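Local coordinates for protein N-acetylmuramoyl-L-alanine amidase (PDB 7AGL) that probably cleaves the amide bond between N-acetylmuramic acid and L-alanine in bacterial peptidoglycan, using a zinc ion, at residues Arg8-Asp13 with Gln64-Leu69; Thr58-Arg63 with Thr73-Gly78; Arg136-Met141 with Gly159-Arg164; Ala148-Ala153 with Ala204-Gln209. All coordinates share one frame; numbering follows the deposited sequence.

How the contacts relate
Contacts 1 and 2 come first along the chain, with interleaved segments and centres about 8 Å apart. Both pack helix 51-68 onto the sheet, contact 1 on strand 9-14 and contact 2 on its edge neighbour 72-75. Contacts 3 and 4 follow, also interleaved, with centres about 13 Å apart. Contact 3 joins helix 132-147 to strand 161-164, the other outermost strand, about 21 Å from contact 2 between centres. Contact 4 settles the loop after helix 132-147 against helix 197-215. That last helix bridges the two pairs: its A204 touches I62 of contact 2, and its V207 meets M141 of contact 3. Contacts 1 to 3 pack helices on the sheet; contact 4 ties the helical layer together.

Contact 1 of 4, residues Arg8-Asp13 with Gln64-Leu69; sequences RIVVLD and QQLTQL
V10 and L12 of strand 9-14 both reach L66 on helix 51-68, and the contact is purely apolar. One methyl of L66 does all the touching. Its CD1 lies 4.0 Å from V10 CG1, with the two side chains crossing at about a right angle, and L66 CD1 is 4.2 Å from L12 CD1, where the two leucines meet tip to tip. V10 turns CG1 away from its own backbone N, on the far side of CB (chi1 175°), and it is this branch that meets the leucine. All three side chains are buried, and no hydrogen bond passes between the segments. V11 points away from the helix and packs on Y97 and P99.

Within the sheet, V10 makes backbone hydrogen bonds to R72 and A74 of the neighbouring strand. D13 is held by partners beyond and beside the strand, through a salt bridge with R90 and hydrogen bonds to T76 and S104. It comes three residues before the zinc ligand H16 in the chain.

V59, I62 and R63 pack on L12 from the same helix, while L66 also touches T73. Strand 9-14, helix 51-68 and strand 72-75 thus form a beta-alpha-beta crossover between parallel neighbours, its first connection carrying the small antiparallel pair 27-29 and 35-37. L66 plugs the helix onto the first strand, consistent with the alpha/beta fold of this zinc-dependent amidase family.

Contact 2 of 4, residues Thr58-Arg63 with Thr73-Gly78; sequences TVLLIR and TAMTRG
This is a helix-on-sheet contact near the surface, in which V59, L60 and R63 of helix 51-68 lie over M75 and T73 of the outermost strand 72-75. The axes of the short helix and strand segments run nearly antiparallel (166°), 9.8 Å apart at closest.

M75 carries the apolar half. With its CG anti to the carbonyl carbon (chi1 -63°) and the chain straight through the next bond, the methionine sends its sulfur out to the helix. There M75 SD lies 3.9 Å from V59 CG1, and M75 SD is equally 3.9 Å from L60 CD2. The valine and the methionine slide past each other in opposite directions, whereas L60 crosses the thioether at about a right angle. V59 is buried, its side chain about 11 Å from the bound zinc ion.

The other half is R63 on T73. Here the aliphatic part of the arginine crosses the threonine, R63 CG standing 3.2 Å from T73 OG1 and R63 CD 3.5 Å from the same oxygen. No hydrogen bond is made. This is a close approach in the conformer described, and its tightness is doubtful because R63 has two conformers.

Around this pair, V59 also packs on P14, which ties the helix to strand 9-14, and I62 turns to A204 and V207 of helix 197-215. R77, just beyond the strand, packs on T55 and W56 of helix 51-68 and on R90 of helix 87-96, so the chain here passes between those two helices.

Contact 3 of 4, residues Arg136-Met141 with Gly159-Arg164; sequences RFAKTM and GGLYGR
L161, the first residue of strand 161-164, packs on A138 and K139 inside the beta-alpha-beta unit made by strand 118-122, helix 132-147 and strand 161-164. Its isobutyl group straddles two successive residues of the helix, one methyl for each. The CD2 branch goes to the buried alanine: L161 CD2 is 3.9 Å from A138 CB, and L161 CD2 comes to 3.5 Å from A138 O, a plain van der Waals approach to the carbonyl. The CD1 branch takes the lysine, with L161 CD1 3.9 Å from K139 CG. K139 crosses the leucine at about a right angle, and its fully extended chain carries the ammonium onward, while its CG packs on the leucine at the exposed side of the contact.

Within the helix, T140 OG1 gives a hydrogen bond of 2.9 Å to R136 O, approaching from above the carbonyl plane. The backbone N of T140 bonds to the same oxygen from the opposite face, so R136 O is gripped twice by one residue a turn later.

On the sheet side of the helix, A138 also rests on V119, Y121 and V178, while Y162 and R164 make backbone hydrogen bonds with strand 118-122. The contact thus packs the helix of this beta-alpha-beta unit on its second, parallel strand, at the edge of the amidase sheet.

Contact 4 of 4, residues Ala148-Ala153 with Ala204-Gln209; sequences AGLTPA and AQAVVQ
A148 and A206 face each other methyl to methyl, and the other side chains of the contact gather round that pair. A148 CB is 3.6 Å from A206 CB, both pointing toward the opposite segment, and with nothing larger between them the two backbones draw in until their CA atoms are 5.8 Å apart.

L150 comes to the same methyl from further along the loop. Its CG is swung anti to the carbonyl carbon (chi1 -58°), and the chain continues extended, which brings L150 CD1 to 4.0 Å from A206 CB. A206 is thus met by both the alanine and the leucine of the loop.

Q209 extends from the next turn of the helix and brings its amide oxygen to the alanine, on the exposed side. Q209 OE1 lies 3.8 Å from A148 CB, a contact without a hydrogen bond.

Between A148 and L150 the chain turns at G149, which ends helix 132-147 in a Schellman motif. Its positive phi (96°) belongs to backbone angles that call for glycine, with no CB to press on the carbonyl O of A148. L145, from the preceding helix, packs on L150, A206 and V207, and so lies against both sides of the contact.

No hydrogen bond or salt bridge joins the two segments. The chemistry is that of methyl groups of two alanines and a leucine in van der Waals contact, which implies that shape and proximity, rather than directed bonds, fit the end of helix 132-147 and the loop after it to helix 197-215.

Contact 1 of 4, residues Arg8-Asp13 with Gln64-Leu69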
loop_
_atom_site.group_PDB
_atom_site.type_symbol
_atom_site.label_atom_id
_atom_site.label_comp_id
_atom_site.label_asym_id
_atom_site.label_seq_id
_atom_site.Cartn_x
_atom_site.Cartn_y
_atom_site.Cartn_z
ATOM N N ARG A 8 8.441 16.312 -7.646
ATOM C CA ARG A 8 7.126 15.695 -7.524
ATOM C C ARG A 8 6.844 15.363 -6.060
ATOM O O ARG A 8 7.756 15.284 -5.231
ATOM C CB ARG A 8 7.046 14.426 -8.381
ATOM C CG ARG A 8 7.321 14.659 -9.857
ATOM C CD ARG A 8 6.249 15.525 -10.480
ATOM N NE ARG A 8 5.468 14.783 -11.466
ATOM C CZ ARG A 8 5.860 14.555 -12.717
ATOM N NH1 ARG A 8 7.034 15.009 -13.145
ATOM N NH2 ARG A 8 5.081 13.864 -13.542
ATOM N N ILE A 9 5.565 15.163 -5.751
ATOM C CA ILE A 9 5.092 14.913 -4.387
ATOM C C ILE A 9 4.489 13.518 -4.315
ATOM O O ILE A 9 3.555 13.206 -5.066
ATOM C CB ILE A 9 4.045 15.957 -3.951
ATOM C CG1 ILE A 9 4.664 17.353 -3.908
ATOM C CG2 ILE A 9 3.464 15.583 -2.592
ATOM C CD1 ILE A 9 3.656 18.456 -3.973
ATOM N N VAL A 10 4.979 12.694 -3.380
ATOM C CA VAL A 10 4.453 11.347 -3.172
ATOM C C VAL A 10 4.091 11.188 -1.697
ATOM O O VAL A 10 4.896 11.540 -0.820
ATOM C CB VAL A 10 5.467 10.271 -3.606
ATOM C CG1 VAL A 10 4.954 8.858 -3.273
ATOM C CG2 VAL A 10 5.756 10.412 -5.108
ATOM N N VAL A 11 2.886 10.654 -1.421
ATOM C CA VAL A 11 2.474 10.304 -0.056
ATOM C C VAL A 11 2.485 8.786 0.086
ATOM O O VAL A 11 2.012 8.053 -0.804
ATOM C CB VAL A 11 1.085 10.873 0.327
ATOM C CG1 VAL A 11 0.799 10.621 1.801
ATOM C CG2 VAL A 11 1.015 12.361 0.030
ATOM N N LEU A 12 3.031 8.314 1.208
ATOM C CA LEU A 12 3.212 6.889 1.470
ATOM C C LEU A 12 2.385 6.490 2.676
ATOM O O LEU A 12 2.427 7.172 3.706
ATOM C CB LEU A 12 4.688 6.572 1.736
ATOM C CG LEU A 12 5.654 6.918 0.601
ATOM C CD1 LEU A 12 7.105 6.759 1.061
ATOM C CD2 LEU A 12 5.377 6.026 -0.604
ATOM N N ASP A 13 1.649 5.383 2.564
ATOM C CA ASP A 13 0.774 4.932 3.652
ATOM C C ASP A 13 1.171 3.536 4.117
ATOM O O ASP A 13 0.831 2.540 3.446
ATOM C CB ASP A 13 -0.686 4.943 3.179
ATOM C CG ASP A 13 -1.618 4.229 4.142
ATOM O OD1 ASP A 13 -1.466 4.468 5.355
ATOM O OD2 ASP A 13 -2.491 3.457 3.668
ATOM N N GLN A 64 13.084 7.064 2.191
ATOM C CA GLN A 64 14.488 7.441 2.113
ATOM C C GLN A 64 14.985 7.450 0.669
ATOM O O GLN A 64 15.709 8.370 0.259
ATOM C CB GLN A 64 15.310 6.480 2.971
ATOM C CG GLN A 64 16.766 6.864 3.158
ATOM C CD GLN A 64 17.555 5.767 3.854
ATOM O OE1 GLN A 64 17.068 4.640 4.018
ATOM N NE2 GLN A 64 18.781 6.088 4.268
ATOM N N GLN A 65 14.605 6.437 -0.116
ATOM C CA GLN A 65 15.044 6.373 -1.507
ATOM C C GLN A 65 14.433 7.502 -2.328
ATOM O O GLN A 65 15.121 8.124 -3.146
ATOM C CB GLN A 65 14.683 5.009 -2.100
ATOM C CG GLN A 65 15.352 3.826 -1.402
ATOM C CD GLN A 65 14.838 2.484 -1.899
ATOM O OE1 GLN A 65 14.465 2.339 -3.064
ATOM N NE2 GLN A 65 14.817 1.496 -1.017
ATOM N N LEU A 66 13.145 7.789 -2.113
ATOM C CA LEU A 66 12.496 8.870 -2.855
ATOM C C LEU A 66 13.117 10.216 -2.513
ATOM O O LEU A 66 13.346 11.045 -3.404
ATOM C CB LEU A 66 10.989 8.900 -2.573
ATOM C CG LEU A 66 10.180 7.746 -3.170
ATOM C CD1 LEU A 66 8.755 7.795 -2.634
ATOM C CD2 LEU A 66 10.219 7.824 -4.706
ATOM N N THR A 67 13.406 10.455 -1.233
ATOM C CA THR A 67 14.044 11.716 -0.858
ATOM C C THR A 67 15.388 11.876 -1.562
ATOM O O THR A 67 15.732 12.970 -2.036
ATOM C CB THR A 67 14.214 11.794 0.665
ATOM O OG1 THR A 67 12.924 11.849 1.299
ATOM C CG2 THR A 67 15.012 13.024 1.050
ATOM N N GLN A 68 16.157 10.792 -1.660
ATOM C CA GLN A 68 17.438 10.875 -2.356
ATOM C C GLN A 68 17.256 11.222 -3.831
ATOM O O GLN A 68 18.162 11.795 -4.455
ATOM C CB GLN A 68 18.198 9.557 -2.188
ATOM C CG GLN A 68 19.602 9.581 -2.751
ATOM C CD GLN A 68 20.372 8.303 -2.464
ATOM O OE1 GLN A 68 19.905 7.438 -1.720
ATOM N NE2 GLN A 68 21.561 8.178 -3.055
ATOM N N LEU A 69 16.100 10.892 -4.409
ATOM C CA LEU A 69 15.813 11.263 -5.792
ATOM C C LEU A 69 15.243 12.670 -5.926
ATOM O O LEU A 69 14.896 13.077 -7.040
ATOM C CB LEU A 69 14.834 10.265 -6.414
ATOM C CG LEU A 69 15.333 8.837 -6.583
ATOM C CD1 LEU A 69 14.192 7.959 -7.032
ATOM C CD2 LEU A 69 16.459 8.787 -7.597
#

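Contact 2 of 4, residues Thr58-Arg63 with Thr73-Gly78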
loop_
_atom_site.group_PDB
_atom_site.type_symbol
_atom_site.label_atom_id
_atom_site.label_comp_id
_atom_site.label_asym_id
_atom_site.label_seq_id
_atom_site.Cartn_x
_atom_site.Cartn_y
_atom_site.Cartn_z
ATOM N N THR A 58 9.054 -0.985 5.649
ATOM C CA THR A 58 9.222 -0.882 4.204
ATOM C C THR A 58 8.964 0.537 3.717
ATOM O O THR A 58 9.698 1.037 2.857
ATOM C CB THR A 58 8.323 -1.890 3.503
ATOM O OG1 THR A 58 8.663 -3.194 3.996
ATOM C CG2 THR A 58 8.558 -1.847 1.982
ATOM N N VAL A 59 7.936 1.207 4.259
ATOM C CA VAL A 59 7.671 2.593 3.873
ATOM C C VAL A 59 8.849 3.495 4.241
ATOM O O VAL A 59 9.202 4.400 3.480
ATOM C CB VAL A 59 6.347 3.084 4.490
ATOM C CG1 VAL A 59 6.279 4.618 4.483
ATOM C CG2 VAL A 59 5.173 2.459 3.686
ATOM N N LEU A 60 9.476 3.275 5.404
ATOM C CA LEU A 60 10.632 4.111 5.749
ATOM C C LEU A 60 11.729 3.993 4.694
ATOM O O LEU A 60 12.388 4.984 4.353
ATOM C CB LEU A 60 11.191 3.740 7.128
ATOM C CG LEU A 60 10.266 3.975 8.323
ATOM C CD1 LEU A 60 11.004 3.631 9.601
ATOM C CD2 LEU A 60 9.794 5.415 8.350
ATOM N N LEU A 61 11.931 2.788 4.159
ATOM C CA LEU A 61 12.952 2.596 3.137
ATOM C C LEU A 61 12.540 3.239 1.820
ATOM O O LEU A 61 13.372 3.849 1.135
ATOM C CB LEU A 61 13.230 1.100 2.949
ATOM C CG LEU A 61 13.782 0.379 4.179
ATOM C CD1 LEU A 61 13.807 -1.115 3.905
ATOM C CD2 LEU A 61 15.185 0.886 4.547
ATOM N N ILE A 62 11.260 3.111 1.447
ATOM C CA ILE A 62 10.756 3.802 0.258
ATOM C C ILE A 62 10.973 5.306 0.384
ATOM O O ILE A 62 11.465 5.960 -0.549
ATOM C CB ILE A 62 9.268 3.476 0.027
ATOM C CG1 ILE A 62 9.087 1.987 -0.286
ATOM C CG2 ILE A 62 8.728 4.310 -1.121
ATOM C CD1 ILE A 62 7.634 1.541 -0.216
ATOM N N ARG A 63 10.602 5.877 1.539
ATOM C CA ARG A 63 10.714 7.324 1.733
ATOM C C ARG A 63 12.152 7.783 1.568
ATOM O O ARG A 63 12.428 8.773 0.882
ATOM C CB ARG A 63 10.200 7.745 3.117
ATOM C CG ARG A 63 9.974 9.272 3.185
ATOM C CD ARG A 63 10.660 10.041 4.339
ATOM N NE ARG A 63 11.916 9.484 4.838
ATOM C CZ ARG A 63 13.131 10.001 4.635
ATOM N NH1 ARG A 63 13.292 11.099 3.910
ATOM N NH2 ARG A 63 14.199 9.411 5.168
ATOM N N THR A 73 8.117 14.055 0.015
ATOM C CA THR A 73 7.402 12.904 0.559
ATOM C C THR A 73 6.655 13.256 1.837
ATOM O O THR A 73 7.017 14.178 2.568
ATOM C CB THR A 73 8.338 11.721 0.872
ATOM O OG1 THR A 73 9.312 12.134 1.840
ATOM C CG2 THR A 73 9.056 11.231 -0.398
ATOM N N ALA A 74 5.622 12.463 2.111
ATOM C CA ALA A 74 4.910 12.509 3.376
ATOM C C ALA A 74 4.407 11.107 3.680
ATOM O O ALA A 74 4.369 10.236 2.805
ATOM C CB ALA A 74 3.748 13.514 3.339
ATOM N N MET A 75 4.034 10.896 4.941
ATOM C CA MET A 75 3.521 9.623 5.414
ATOM C C MET A 75 2.216 9.864 6.159
ATOM O O MET A 75 1.945 10.972 6.632
ATOM C CB MET A 75 4.519 8.914 6.348
ATOM C CG MET A 75 5.833 8.537 5.666
ATOM S SD MET A 75 6.941 7.654 6.788
ATOM C CE MET A 75 7.006 8.740 8.224
ATOM N N THR A 76 1.415 8.804 6.267
ATOM C CA THR A 76 0.120 8.858 6.939
ATOM C C THR A 76 0.180 8.471 8.414
ATOM O O THR A 76 -0.844 8.565 9.102
ATOM C CB THR A 76 -0.877 7.925 6.259
ATOM O OG1 THR A 76 -0.295 6.612 6.216
ATOM C CG2 THR A 76 -1.187 8.399 4.850
ATOM N N ARG A 77 1.323 8.008 8.915
ATOM C CA ARG A 77 1.474 7.831 10.355
ATOM C C ARG A 77 2.928 8.050 10.731
ATOM O O ARG A 77 3.821 8.037 9.879
ATOM C CB ARG A 77 0.998 6.450 10.837
ATOM C CG ARG A 77 1.762 5.258 10.281
ATOM C CD ARG A 77 1.264 4.004 10.953
ATOM N NE ARG A 77 1.476 2.753 10.213
ATOM C CZ ARG A 77 2.135 1.696 10.677
ATOM N NH1 ARG A 77 2.774 1.726 11.857
ATOM N NH2 ARG A 77 2.178 0.596 9.942
ATOM N N GLY A 78 3.148 8.260 12.030
ATOM C CA GLY A 78 4.430 8.687 12.552
ATOM C C GLY A 78 5.109 7.702 13.484
ATOM O O GLY A 78 6.179 8.004 14.023
#

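Contact 3 of 4, residues Arg136-Met141 with Gly159-Arg164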
loop_
_atom_site.group_PDB
_atom_site.type_symbol
_atom_site.label_atom_id
_atom_site.label_comp_id
_atom_site.label_asym_id
_atom_site.label_seq_id
_atom_site.Cartn_x
_atom_site.Cartn_y
_atom_site.Cartn_z
ATOM N N ARG A 136 -3.417 3.307 -15.174
ATOM C CA ARG A 136 -2.042 3.343 -15.673
ATOM C C ARG A 136 -1.034 3.188 -14.534
ATOM O O ARG A 136 -0.032 2.477 -14.683
ATOM C CB ARG A 136 -1.796 4.637 -16.454
ATOM C CG ARG A 136 -0.332 4.885 -16.845
ATOM C CD ARG A 136 -0.177 6.051 -17.824
ATOM N NE ARG A 136 -1.174 7.101 -17.619
ATOM C CZ ARG A 136 -0.958 8.241 -16.964
ATOM N NH1 ARG A 136 0.238 8.502 -16.442
ATOM N NH2 ARG A 136 -1.945 9.128 -16.834
ATOM N N PHE A 137 -1.284 3.838 -13.388
ATOM C CA PHE A 137 -0.419 3.660 -12.219
ATOM C C PHE A 137 -0.378 2.199 -11.799
ATOM O O PHE A 137 0.699 1.639 -11.552
ATOM C CB PHE A 137 -0.911 4.552 -11.067
ATOM C CG PHE A 137 0.087 4.738 -9.940
ATOM C CD1 PHE A 137 1.417 4.338 -10.067
ATOM C CD2 PHE A 137 -0.320 5.317 -8.742
ATOM C CE1 PHE A 137 2.321 4.526 -9.015
ATOM C CE2 PHE A 137 0.563 5.504 -7.702
ATOM C CZ PHE A 137 1.884 5.108 -7.830
ATOM N N ALA A 138 -1.550 1.561 -11.719
ATOM C CA ALA A 138 -1.617 0.167 -11.282
ATOM C C ALA A 138 -0.838 -0.754 -12.224
ATOM O O ALA A 138 -0.055 -1.594 -11.772
ATOM C CB ALA A 138 -3.076 -0.281 -11.186
ATOM N N LYS A 139 -1.065 -0.624 -13.541
ATOM C CA LYS A 139 -0.364 -1.472 -14.506
ATOM C C LYS A 139 1.134 -1.211 -14.482
ATOM O O LYS A 139 1.940 -2.146 -14.573
ATOM C CB LYS A 139 -0.932 -1.234 -15.902
ATOM C CG LYS A 139 -2.364 -1.691 -16.053
ATOM C CD LYS A 139 -2.875 -1.427 -17.461
ATOM C CE LYS A 139 -4.323 -1.867 -17.602
ATOM N NZ LYS A 139 -4.793 -1.773 -19.013
ATOM N N THR A 140 1.523 0.064 -14.365
ATOM C CA THR A 140 2.940 0.419 -14.329
ATOM C C THR A 140 3.623 -0.157 -13.096
ATOM O O THR A 140 4.720 -0.730 -13.190
ATOM C CB THR A 140 3.082 1.938 -14.362
ATOM O OG1 THR A 140 2.651 2.419 -15.650
ATOM C CG2 THR A 140 4.538 2.340 -14.127
ATOM N N MET A 141 2.972 -0.027 -11.938
ATOM C CA MET A 141 3.478 -0.618 -10.701
ATOM C C MET A 141 3.605 -2.133 -10.818
ATOM O O MET A 141 4.640 -2.712 -10.468
ATOM C CB MET A 141 2.551 -0.244 -9.540
ATOM C CG MET A 141 3.008 -0.767 -8.195
ATOM S SD MET A 141 4.637 -0.177 -7.666
ATOM C CE MET A 141 4.356 1.546 -7.279
ATOM N N GLY A 159 -2.797 -11.639 -12.717
ATOM C CA GLY A 159 -1.481 -11.176 -13.132
ATOM C C GLY A 159 -0.916 -10.071 -12.263
ATOM O O GLY A 159 -0.197 -9.199 -12.766
ATOM N N GLY A 160 -1.198 -10.096 -10.964
ATOM C CA GLY A 160 -0.692 -9.070 -10.075
ATOM C C GLY A 160 -1.516 -7.808 -10.006
ATOM O O GLY A 160 -1.059 -6.825 -9.390
ATOM N N LEU A 161 -2.719 -7.804 -10.593
ATOM C CA LEU A 161 -3.634 -6.666 -10.548
ATOM C C LEU A 161 -4.943 -7.073 -9.889
ATOM O O LEU A 161 -5.447 -8.172 -10.124
ATOM C CB LEU A 161 -3.940 -6.146 -11.966
ATOM C CG LEU A 161 -2.857 -5.314 -12.638
ATOM C CD1 LEU A 161 -3.261 -4.956 -14.084
ATOM C CD2 LEU A 161 -2.597 -4.062 -11.832
ATOM N N TYR A 162 -5.550 -6.160 -9.137
ATOM C CA TYR A 162 -6.833 -6.475 -8.510
ATOM C C TYR A 162 -7.653 -5.196 -8.439
ATOM O O TYR A 162 -7.349 -4.319 -7.630
ATOM C CB TYR A 162 -6.613 -7.070 -7.126
ATOM C CG TYR A 162 -7.804 -7.780 -6.520
ATOM C CD1 TYR A 162 -8.898 -8.156 -7.290
ATOM C CD2 TYR A 162 -7.828 -8.078 -5.172
ATOM C CE1 TYR A 162 -9.986 -8.813 -6.715
ATOM C CE2 TYR A 162 -8.908 -8.721 -4.591
ATOM C CZ TYR A 162 -9.974 -9.090 -5.363
ATOM O OH TYR A 162 -11.029 -9.736 -4.762
ATOM N N GLY A 163 -8.671 -5.083 -9.289
ATOM C CA GLY A 163 -9.588 -3.956 -9.228
ATOM C C GLY A 163 -10.697 -4.258 -8.245
ATOM O O GLY A 163 -11.256 -5.359 -8.245
ATOM N N ARG A 164 -11.014 -3.285 -7.399
ATOM C CA ARG A 164 -11.995 -3.587 -6.371
ATOM C C ARG A 164 -12.667 -2.313 -5.891
ATOM O O ARG A 164 -12.153 -1.208 -6.069
ATOM C CB ARG A 164 -11.345 -4.316 -5.207
ATOM C CG ARG A 164 -10.227 -3.515 -4.582
ATOM C CD ARG A 164 -9.331 -4.470 -3.849
ATOM N NE ARG A 164 -10.028 -5.045 -2.699
ATOM C CZ ARG A 164 -9.444 -5.872 -1.840
ATOM N NH1 ARG A 164 -8.180 -6.210 -2.033
ATOM N NH2 ARG A 164 -10.110 -6.350 -0.794
#

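Contact 4 of 4, residues Ala148-Ala153 with Ala204-Gln209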
loop_
_atom_site.group_PDB
_atom_site.type_symbol
_atom_site.label_atom_id
_atom_site.label_comp_id
_atom_site.label_asym_id
_atom_site.label_seq_id
_atom_site.Cartn_x
_atom_site.Cartn_y
_atom_site.Cartn_z
ATOM N N ALA A 148 11.318 -6.351 -11.505
ATOM C CA ALA A 148 12.275 -6.437 -10.405
ATOM C C ALA A 148 12.465 -7.862 -9.890
ATOM O O ALA A 148 13.291 -8.069 -8.989
ATOM C CB ALA A 148 11.836 -5.522 -9.253
ATOM N N GLY A 149 11.741 -8.844 -10.430
ATOM C CA GLY A 149 11.858 -10.223 -10.011
ATOM C C GLY A 149 10.837 -10.685 -8.991
ATOM O O GLY A 149 10.897 -11.850 -8.568
ATOM N N LEU A 150 9.910 -9.818 -8.585
ATOM C CA LEU A 150 8.813 -10.225 -7.716
ATOM C C LEU A 150 7.775 -11.026 -8.505
ATOM O O LEU A 150 7.621 -10.872 -9.718
ATOM C CB LEU A 150 8.167 -8.998 -7.067
ATOM C CG LEU A 150 9.150 -8.159 -6.240
ATOM C CD1 LEU A 150 8.443 -7.010 -5.577
ATOM C CD2 LEU A 150 9.914 -9.024 -5.213
ATOM N N THR A 151 7.079 -11.908 -7.807
ATOM C CA THR A 151 6.119 -12.823 -8.413
ATOM C C THR A 151 4.716 -12.262 -8.278
ATOM O O THR A 151 4.304 -11.941 -7.158
ATOM C CB THR A 151 6.176 -14.184 -7.725
ATOM O OG1 THR A 151 7.495 -14.722 -7.824
ATOM C CG2 THR A 151 5.190 -15.159 -8.352
ATOM N N PRO A 152 3.934 -12.141 -9.347
ATOM C CA PRO A 152 2.526 -11.768 -9.166
ATOM C C PRO A 152 1.801 -12.826 -8.357
ATOM O O PRO A 152 2.030 -14.026 -8.534
ATOM C CB PRO A 152 1.989 -11.680 -10.600
ATOM C CG PRO A 152 3.207 -11.410 -11.422
ATOM C CD PRO A 152 4.290 -12.234 -10.772
ATOM N N ALA A 153 0.927 -12.364 -7.461
ATOM C CA ALA A 153 0.243 -13.244 -6.520
ATOM C C ALA A 153 -0.325 -14.475 -7.214
ATOM O O ALA A 153 -1.010 -14.375 -8.238
ATOM C CB ALA A 153 -0.886 -12.488 -5.809
ATOM N N ALA A 204 11.220 -2.363 -1.288
ATOM C CA ALA A 204 11.142 -0.909 -1.382
ATOM C C ALA A 204 11.708 -0.417 -2.707
ATOM O O ALA A 204 11.120 0.464 -3.343
ATOM C CB ALA A 204 11.882 -0.262 -0.203
ATOM N N GLN A 205 12.863 -0.959 -3.123
ATOM C CA GLN A 205 13.471 -0.542 -4.389
ATOM C C GLN A 205 12.520 -0.780 -5.547
ATOM O O GLN A 205 12.424 0.045 -6.467
ATOM C CB GLN A 205 14.772 -1.303 -4.625
ATOM C CG GLN A 205 15.869 -0.939 -3.671
ATOM C CD GLN A 205 17.101 -1.766 -3.922
ATOM O OE1 GLN A 205 17.598 -1.829 -5.056
ATOM N NE2 GLN A 205 17.595 -2.429 -2.878
ATOM N N ALA A 206 11.806 -1.908 -5.513
ATOM C CA ALA A 206 10.895 -2.248 -6.600
ATOM C C ALA A 206 9.717 -1.286 -6.641
ATOM O O ALA A 206 9.325 -0.827 -7.717
ATOM C CB ALA A 206 10.410 -3.689 -6.443
ATOM N N VAL A 207 9.145 -0.970 -5.472
ATOM C CA VAL A 207 8.078 0.025 -5.412
ATOM C C VAL A 207 8.571 1.364 -5.940
ATOM O O VAL A 207 7.873 2.038 -6.714
ATOM C CB VAL A 207 7.547 0.135 -3.973
ATOM C CG1 VAL A 207 6.588 1.329 -3.823
ATOM C CG2 VAL A 207 6.856 -1.182 -3.588
ATOM N N VAL A 208 9.778 1.777 -5.532
ATOM C CA VAL A 208 10.328 3.038 -6.020
ATOM C C VAL A 208 10.453 3.017 -7.543
ATOM O O VAL A 208 10.128 4.001 -8.211
ATOM C CB VAL A 208 11.675 3.341 -5.334
ATOM C CG1 VAL A 208 12.407 4.463 -6.056
ATOM C CG2 VAL A 208 11.428 3.728 -3.875
ATOM N N GLN A 209 10.921 1.902 -8.115
ATOM C CA GLN A 209 10.990 1.805 -9.574
ATOM C C GLN A 209 9.616 2.004 -10.208
ATOM O O GLN A 209 9.490 2.672 -11.241
ATOM C CB GLN A 209 11.595 0.460 -9.990
ATOM C CG GLN A 209 13.097 0.431 -9.817
ATOM C CD GLN A 209 13.694 -0.962 -9.909
ATOM O OE1 GLN A 209 12.985 -1.965 -9.961
ATOM N NE2 GLN A 209 15.017 -1.024 -9.922
#